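Local coordinates for protein transcriptional regulator (PDB 2EH3) that probably binds DNA as a transcriptional regulator of the TetR/AcrR family, with a helix-turn-helix domain joined to an all-helical domain that carries magnesium ions, at residues G2-I7 against Y40-S45. Residues are numbered along the deposited sequence; the frame is centred on the assembly and turned at random.
Sequences GTKERI and YFHFKS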
# COMPACT_ATOMS: atom_id res chain seq x y z
N GLY A 2 -5.14 30.14 13.34
CA GLY A 2 -4.18 30.74 14.29
C GLY A 2 -2.81 30.12 14.19
O GLY A 2 -2.48 29.48 13.19
N THR A 3 -2.02 30.29 15.25
CA THR A 3 -0.67 29.76 15.28
C THR A 3 -0.63 28.25 15.15
O THR A 3 0.23 27.72 14.45
CB THR A 3 0.03 30.19 16.58
OG1 THR A 3 0.07 31.63 16.62
CG2 THR A 3 1.42 29.66 16.63
N LYS A 4 -1.56 27.55 15.81
CA LYS A 4 -1.57 26.09 15.72
C LYS A 4 -1.80 25.67 14.26
O LYS A 4 -1.14 24.74 13.76
CB LYS A 4 -2.65 25.50 16.62
CG LYS A 4 -2.59 23.99 16.72
CD LYS A 4 -3.67 23.42 17.65
CE LYS A 4 -3.49 21.92 17.84
NZ LYS A 4 -4.32 21.46 18.99
N GLU A 5 -2.72 26.35 13.60
CA GLU A 5 -3.01 26.06 12.20
C GLU A 5 -1.79 26.33 11.34
O GLU A 5 -1.48 25.56 10.43
CB GLU A 5 -4.17 26.93 11.69
CG GLU A 5 -5.55 26.49 12.15
CD GLU A 5 -5.71 26.50 13.64
OE1 GLU A 5 -5.37 27.52 14.29
OE2 GLU A 5 -6.19 25.46 14.17
N ARG A 6 -1.07 27.41 11.62
CA ARG A 6 0.10 27.70 10.81
C ARG A 6 1.18 26.63 10.98
O ARG A 6 1.81 26.21 9.99
CB ARG A 6 0.67 29.08 11.16
CG ARG A 6 -0.21 30.21 10.68
CD ARG A 6 0.63 31.40 10.20
NE ARG A 6 1.23 32.14 11.30
CZ ARG A 6 2.46 31.97 11.77
NH1 ARG A 6 3.27 31.05 11.24
NH2 ARG A 6 2.88 32.72 12.77
N ILE A 7 1.39 26.19 12.21
CA ILE A 7 2.38 25.15 12.47
C ILE A 7 1.95 23.88 11.71
O ILE A 7 2.77 23.23 11.09
CB ILE A 7 2.46 24.85 13.97
CG1 ILE A 7 3.06 26.05 14.69
CG2 ILE A 7 3.30 23.60 14.23
CD1 ILE A 7 2.94 25.99 16.21
N TYR A 40 5.87 24.52 21.37
CA TYR A 40 5.58 23.68 22.51
C TYR A 40 4.33 24.05 23.29
O TYR A 40 3.81 23.23 24.07
CB TYR A 40 6.82 23.59 23.38
CG TYR A 40 7.87 22.72 22.70
CD1 TYR A 40 7.63 21.37 22.45
CD2 TYR A 40 9.07 23.26 22.25
CE1 TYR A 40 8.55 20.57 21.77
CE2 TYR A 40 10.01 22.48 21.56
CZ TYR A 40 9.74 21.13 21.33
OH TYR A 40 10.65 20.34 20.64
N PHE A 41 3.84 25.27 23.08
CA PHE A 41 2.61 25.67 23.74
C PHE A 41 1.47 24.84 23.12
O PHE A 41 0.55 24.41 23.82
CB PHE A 41 2.33 27.17 23.53
CG PHE A 41 0.98 27.62 24.04
CD1 PHE A 41 0.80 27.91 25.39
CD2 PHE A 41 -0.09 27.76 23.17
CE1 PHE A 41 -0.44 28.36 25.86
CE2 PHE A 41 -1.33 28.21 23.62
CZ PHE A 41 -1.51 28.51 24.98
N HIS A 42 1.56 24.59 21.81
CA HIS A 42 0.54 23.82 21.09
C HIS A 42 0.78 22.33 20.94
O HIS A 42 -0.18 21.56 20.81
CB HIS A 42 0.32 24.40 19.69
CG HIS A 42 -0.21 25.79 19.69
ND1 HIS A 42 -1.50 26.10 20.07
CD2 HIS A 42 0.39 26.97 19.40
CE1 HIS A 42 -1.67 27.41 20.01
NE2 HIS A 42 -0.54 27.96 19.60
N PHE A 43 2.05 21.91 20.95
CA PHE A 43 2.41 20.50 20.78
C PHE A 43 3.52 20.11 21.75
O PHE A 43 4.55 20.75 21.79
CB PHE A 43 2.90 20.27 19.33
CG PHE A 43 1.87 20.61 18.28
CD1 PHE A 43 0.79 19.73 18.03
CD2 PHE A 43 1.93 21.81 17.56
CE1 PHE A 43 -0.18 20.05 17.07
CE2 PHE A 43 0.96 22.14 16.60
CZ PHE A 43 -0.11 21.26 16.36
N LYS A 44 3.34 19.04 22.51
CA LYS A 44 4.39 18.69 23.45
C LYS A 44 5.56 17.98 22.79
O LYS A 44 6.68 17.96 23.33
CB LYS A 44 3.80 17.87 24.60
CG LYS A 44 2.82 18.71 25.44
CD LYS A 44 3.51 19.97 25.98
CE LYS A 44 2.52 21.00 26.52
NZ LYS A 44 1.96 21.88 25.45
N SER A 45 5.34 17.47 21.57
CA SER A 45 6.37 16.75 20.86
C SER A 45 6.08 16.66 19.36
O SER A 45 4.98 16.94 18.91
CB SER A 45 6.45 15.32 21.39
OG SER A 45 5.22 14.68 21.14
O HOH W 1 -2.96 22.02 21.46
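The imidazole of His42 is held between two side chains. Lys4 CB lies over one face, offset toward the rim, in a CH-pi contact 3.9 Å from the ring centroid. Phe41 CD2 of its own helix lies over the centre of the opposite face, 3.5 Å above the plane. His42 CD2 in turn meets the Phe41 ring at its edge. Thr3 reaches the imidazole obliquely, with CB 3.8 Å from His42 NE2 and its methyl CG2 at nearly the same distance from that nitrogen. Next in the chain, the Phe43 ring takes two oblique contacts, from Lys4 CG at 3.7 Å from Phe43 CZ and from Ile7 CG2 at 3.6 Å from Phe43 CE2. Lys4 serves both rings: the helix backbone sets CB over the histidine, and with CG anti to the backbone N (chi1 -172°) and the chain extended beyond it, CG and CE pass across Phe43 at about a right angle. These residues pack the N-terminal end of helix 3-18 against the C-terminal end of helix 36-42, the second helix of the predicted helix-turn-helix and, as in other TetR-family proteins, probably the recognition helix. Phe43, the first residue to depart from helical geometry, is buried and also touches Leu49 and Glu52 of helix 46-67; Ile7 reaches Leu49 as well, so the apolar side of the contact continues into that helix. On the polar side, a water accepts from Lys4 NZ at 2.9 Å and donates to His42 O, linking the lysine tip to the carbonyl at the helix end.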